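Local coordinates for protein aminoglycoside phosphotransferase (Alicyclobacillus acidocaldarius subsp. acidocaldarius, PDB 4PDY) that probably acts as a transferase of the phosphotransferase enzyme family, related to the protein kinases, and holds a histidine in a pocket in this crystal, at residues 310-314 with 315-319; 320-323 with 324-328. All coordinates share one frame; numbering follows the deposited sequence.

Interaction 1. Residues 310-314 with 315-319; sequences HARYH and FAADP
His310 and Phe315 meet at the C-terminal end of helix 303-315 in an offset edge-to-face pair. The imidazole turns its edge toward the phenyl face, with the two planes at 85° and the ring centroids 5.2 Å apart. CD2 and NE2 of His310 both come 3.7 Å from Phe315 CZ. The phenyl ring also packs back against the turn it leaves, its CD2 lying 4.1 Å from Ala311 CB.

One carbonyl governs the turn itself. Ala311 O accepts both Phe315 N, at 3.0 Å and from well above the carbonyl plane, and Ala316 N, which comes from five residues on and lies close to the C=O axis. This double acceptance belongs to a wider pi-type turn, where the regular helical pattern breaks off and the chain swings into the loop.

Arg312 reaches along that loop. Its CG stands anti to the backbone N (chi1 -171°) and the chain stays extended to NE, which carries the guanidinium over the methyl of Ala317. Ala317 CB sits 3.7 Å from Arg312 CZ, centred above one face. The charged group is fixed by further partners: NH1 bonds Gln321 and NH2 makes a salt bridge with Asp179. Asp318 ends the loop as N-cap of the next helix, its OD1 bonded to Ser320 N.

In the second shell, the imidazoles of His310 and His314 overlap, His310 CE1 lying 3.4 Å above the plane of the His314 ring. Asp164 of helix 154-173 takes a hydrogen bond from each of them. Tyr313 lies against the same helix and, through Leu185 and Asp182, against helix 180-187, so the end of helix 303-315 is seated on this helical pair.

Interaction 2. Residues 320-323 with 324-328; sequences SQLD and ALQQY
The side-chain amide of Gln326 lies with one face against Leu322, one helical turn earlier. Leu322 CG stands almost directly above the amide carbon, 3.7 Å from Gln326 CD, and both leucine methyls lie over the same side. Beside this pair, the Asp323 carboxylate and the Gln326 amide are only 25° from parallel. Their oxygens do not bond each other, Asp323 OD1 being 4.1 Å from Gln326 OE1. A water lies between the two oxygens, 2.8 Å from Gln326 OE1, but its approach to Asp323 OD1 is unusually short, so the bridge is plausible yet doubtful in detail.

The torsions explain this layout. Leu322 holds CG anti to its backbone N (chi1 178°), whereas Gln326 holds CG anti to the carbonyl carbon and then runs extended. The glutamine chain thus passes close by Leu322 O, with CG 3.2 Å from that oxygen, before its amide turns a face to the leucine branches.

Beneath the side chains lies a regular alpha-helical turn. Four successive i to i+4 bonds link the segments, from Ala324 N to Ser320 O through to Gln327 N to Asp323 O. Among them, Gln326 N to Leu322 O, 2.8 Å, joins the backbones of the two residues whose side chains pack.

Around the helix the surroundings divide. Ala324 and the buried Tyr328 face helix 303-315, touching Ile308 and Leu304 respectively, while Leu325 and Gln326 meet helix 180-187 at Leu184. The start of helix 319-347 is therefore packed against both, with Asp323 on an exposed surface.

In the fold
The two interactions are successive steps through two consecutive helices and the short loop between them: residues 310-319 end helix 303-315 and cross the loop, and residues 320-328 form the first turns of helix 319-347. Their centres lie 12 Å apart, and Gln321 joins them directly. Its OE1 is 2.9 Å from Arg312 NH1, while its NE2 is 3.0 Å from Ala316 O, so one buried amide ties both the arginine and the loop backbone to the new helix. Neither contact supplies a residue of the histidine pocket, which includes Trp110, Gln114 and Leu232; their centres lie about 22 and 21 Å from the centre of the chain, in its helical part.

Interaction 1. Residues 310-314 with 315-319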
loop_
_atom_site.group_PDB
_atom_site.type_symbol
_atom_site.label_atom_id
_atom_site.label_comp_id
_atom_site.label_asym_id
_atom_site.label_seq_id
_atom_site.Cartn_x
_atom_site.Cartn_y
_atom_site.Cartn_z
ATOM N N HIS A 310 0.980 -5.861 18.454
ATOM C CA HIS A 310 1.700 -7.022 17.974
ATOM C C HIS A 310 3.200 -6.804 18.050
ATOM O O HIS A 310 3.941 -7.637 18.561
ATOM C CB HIS A 310 1.280 -7.412 16.562
ATOM C CG HIS A 310 1.937 -8.655 16.070
ATOM N ND1 HIS A 310 1.366 -9.901 16.187
ATOM C CD2 HIS A 310 3.145 -8.852 15.488
ATOM C CE1 HIS A 310 2.189 -10.804 15.692
ATOM N NE2 HIS A 310 3.282 -10.199 15.270
ATOM N N ALA A 311 3.647 -5.652 17.554
ATOM C CA ALA A 311 5.071 -5.300 17.633
ATOM C C ALA A 311 5.542 -5.275 19.082
ATOM O O ALA A 311 6.580 -5.845 19.430
ATOM C CB ALA A 311 5.329 -3.965 16.957
ATOM N N ARG A 312 4.760 -4.637 19.943
ATOM C CA ARG A 312 5.164 -4.475 21.336
ATOM C C ARG A 312 5.366 -5.797 22.062
ATOM O O ARG A 312 6.369 -5.999 22.739
ATOM C CB ARG A 312 4.187 -3.634 22.133
ATOM C CG ARG A 312 4.683 -3.275 23.522
ATOM C CD ARG A 312 3.835 -2.190 24.143
ATOM N NE ARG A 312 4.403 -1.589 25.338
ATOM C CZ ARG A 312 5.178 -0.493 25.345
ATOM N NH1 ARG A 312 5.527 0.102 24.214
ATOM N NH2 ARG A 312 5.590 -0.035 26.511
ATOM N N TYR A 313 4.378 -6.683 21.935
ATOM C CA TYR A 313 4.320 -7.864 22.768
ATOM C C TYR A 313 4.954 -9.094 22.122
ATOM O O TYR A 313 5.391 -9.997 22.833
ATOM C CB TYR A 313 2.874 -8.139 23.137
ATOM C CG TYR A 313 2.225 -7.035 23.960
ATOM C CD1 TYR A 313 2.721 -6.668 25.202
ATOM C CD2 TYR A 313 1.070 -6.404 23.519
ATOM C CE1 TYR A 313 2.105 -5.672 25.960
ATOM C CE2 TYR A 313 0.451 -5.428 24.272
ATOM C CZ TYR A 313 0.953 -5.065 25.495
ATOM O OH TYR A 313 0.337 -4.099 26.237
ATOM N N HIS A 314 4.987 -9.155 20.791
ATOM C CA HIS A 314 5.672 -10.247 20.108
ATOM C C HIS A 314 7.142 -9.952 19.846
ATOM O O HIS A 314 7.953 -10.862 19.817
ATOM C CB HIS A 314 5.011 -10.604 18.785
ATOM C CG HIS A 314 3.673 -11.256 18.926
ATOM N ND1 HIS A 314 3.491 -12.618 18.788
ATOM C CD2 HIS A 314 2.453 -10.723 19.137
ATOM C CE1 HIS A 314 2.211 -12.895 18.944
ATOM N NE2 HIS A 314 1.561 -11.768 19.160
ATOM N N PHE A 315 7.453 -8.678 19.615
ATOM C CA PHE A 315 8.804 -8.290 19.268
ATOM C C PHE A 315 9.453 -7.658 20.491
ATOM O O PHE A 315 10.108 -8.355 21.265
ATOM C CB PHE A 315 8.836 -7.410 18.006
ATOM C CG PHE A 315 8.123 -7.991 16.813
ATOM C CD1 PHE A 315 7.954 -9.363 16.659
ATOM C CD2 PHE A 315 7.618 -7.152 15.830
ATOM C CE1 PHE A 315 7.260 -9.866 15.569
ATOM C CE2 PHE A 315 6.938 -7.657 14.725
ATOM C CZ PHE A 315 6.764 -9.020 14.601
ATOM N N ALA A 316 9.242 -6.363 20.701
ATOM C CA ALA A 316 9.758 -5.675 21.896
ATOM C C ALA A 316 9.109 -4.309 21.979
ATOM O O ALA A 316 8.665 -3.746 20.964
ATOM C CB ALA A 316 11.274 -5.501 21.879
ATOM N N ALA A 317 9.086 -3.779 23.190
ATOM C CA ALA A 317 8.601 -2.439 23.431
ATOM C C ALA A 317 9.468 -1.388 22.750
ATOM O O ALA A 317 10.693 -1.516 22.657
ATOM C CB ALA A 317 8.507 -2.162 24.930
ATOM N N ASP A 318 8.797 -0.334 22.312
ATOM C CA ASP A 318 9.455 0.869 21.781
ATOM C C ASP A 318 8.555 2.048 22.097
ATOM O O ASP A 318 7.342 1.961 21.925
ATOM C CB ASP A 318 9.641 0.745 20.254
ATOM C CG ASP A 318 10.487 1.865 19.653
ATOM O OD1 ASP A 318 10.065 3.031 19.673
ATOM O OD2 ASP A 318 11.582 1.569 19.142
ATOM N N PRO A 319 9.133 3.180 22.525
ATOM C CA PRO A 319 8.305 4.337 22.859
ATOM C C PRO A 319 7.407 4.822 21.702
ATOM O O PRO A 319 6.346 5.409 21.945
ATOM C CB PRO A 319 9.342 5.417 23.229
ATOM C CG PRO A 319 10.510 4.643 23.676
ATOM C CD PRO A 319 10.537 3.363 22.913
#

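Interaction 2. Residues 320-323 with 324-328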
loop_
_atom_site.group_PDB
_atom_site.type_symbol
_atom_site.label_atom_id
_atom_site.label_comp_id
_atom_site.label_asym_id
_atom_site.label_seq_id
_atom_site.Cartn_x
_atom_site.Cartn_y
_atom_site.Cartn_z
ATOM N N SER A 320 7.819 4.583 20.455
ATOM C CA SER A 320 6.990 4.971 19.314
ATOM C C SER A 320 5.625 4.293 19.314
ATOM O O SER A 320 4.673 4.848 18.774
ATOM C CB SER A 320 7.694 4.698 17.992
ATOM O OG SER A 320 7.921 3.318 17.781
ATOM N N GLN A 321 5.550 3.103 19.912
ATOM C CA GLN A 321 4.286 2.376 19.994
ATOM C C GLN A 321 3.296 3.130 20.863
ATOM O O GLN A 321 2.105 3.183 20.561
ATOM C CB GLN A 321 4.537 0.980 20.566
ATOM C CG GLN A 321 5.336 0.090 19.646
ATOM C CD GLN A 321 6.117 -0.980 20.377
ATOM O OE1 GLN A 321 6.035 -1.096 21.601
ATOM N NE2 GLN A 321 6.908 -1.749 19.636
ATOM N N LEU A 322 3.762 3.681 21.970
ATOM C CA LEU A 322 2.885 4.465 22.841
ATOM C C LEU A 322 2.424 5.727 22.129
ATOM O O LEU A 322 1.228 6.065 22.157
ATOM C CB LEU A 322 3.526 4.787 24.190
ATOM C CG LEU A 322 2.653 5.641 25.110
ATOM C CD1 LEU A 322 1.326 4.954 25.469
ATOM C CD2 LEU A 322 3.423 6.005 26.359
ATOM N N ASP A 323 3.351 6.404 21.438
ATOM C CA ASP A 323 2.976 7.582 20.628
ATOM C C ASP A 323 1.835 7.193 19.674
ATOM O O ASP A 323 0.833 7.901 19.568
ATOM C CB ASP A 323 4.149 8.144 19.779
ATOM C CG ASP A 323 5.323 8.632 20.603
ATOM O OD1 ASP A 323 5.141 8.935 21.795
ATOM O OD2 ASP A 323 6.442 8.733 20.035
ATOM N N ALA A 324 2.007 6.076 18.967
ATOM C CA ALA A 324 1.005 5.661 17.977
ATOM C C ALA A 324 -0.353 5.312 18.598
ATOM O O ALA A 324 -1.387 5.714 18.082
ATOM C CB ALA A 324 1.523 4.490 17.171
ATOM N N LEU A 325 -0.331 4.602 19.727
ATOM C CA LEU A 325 -1.585 4.225 20.375
ATOM C C LEU A 325 -2.285 5.456 20.975
ATOM O O LEU A 325 -3.517 5.574 20.933
ATOM C CB LEU A 325 -1.343 3.164 21.434
ATOM C CG LEU A 325 -2.624 2.507 21.947
ATOM C CD1 LEU A 325 -3.275 1.681 20.860
ATOM C CD2 LEU A 325 -2.300 1.637 23.139
ATOM N N GLN A 326 -1.489 6.412 21.479
ATOM C CA GLN A 326 -2.042 7.663 21.987
ATOM C C GLN A 326 -2.756 8.434 20.875
ATOM O O GLN A 326 -3.872 8.942 21.070
ATOM C CB GLN A 326 -0.969 8.560 22.612
ATOM C CG GLN A 326 -0.483 8.074 23.968
ATOM C CD GLN A 326 0.767 8.771 24.461
ATOM O OE1 GLN A 326 1.562 9.289 23.673
ATOM N NE2 GLN A 326 0.933 8.811 25.754
ATOM N N GLN A 327 -2.125 8.517 19.707
ATOM C CA GLN A 327 -2.753 9.192 18.586
ATOM C C GLN A 327 -4.026 8.482 18.139
ATOM O O GLN A 327 -5.000 9.141 17.789
ATOM C CB GLN A 327 -1.800 9.338 17.395
ATOM C CG GLN A 327 -2.491 9.883 16.142
ATOM C CD GLN A 327 -1.557 10.535 15.147
ATOM O OE1 GLN A 327 -0.653 11.290 15.522
ATOM N NE2 GLN A 327 -1.791 10.277 13.856
ATOM N N TYR A 328 -4.026 7.148 18.159
ATOM C CA TYR A 328 -5.238 6.415 17.802
ATOM C C TYR A 328 -6.365 6.760 18.786
ATOM O O TYR A 328 -7.503 6.991 18.392
ATOM C CB TYR A 328 -4.974 4.915 17.823
ATOM C CG TYR A 328 -6.154 4.088 17.323
ATOM C CD1 TYR A 328 -6.303 3.814 15.970
ATOM C CD2 TYR A 328 -7.118 3.622 18.191
ATOM C CE1 TYR A 328 -7.374 3.083 15.501
ATOM C CE2 TYR A 328 -8.176 2.872 17.725
ATOM C CZ TYR A 328 -8.295 2.612 16.380
ATOM O OH TYR A 328 -9.346 1.868 15.890
HETATM O O HOH W 1 4.314 9.118 24.114
#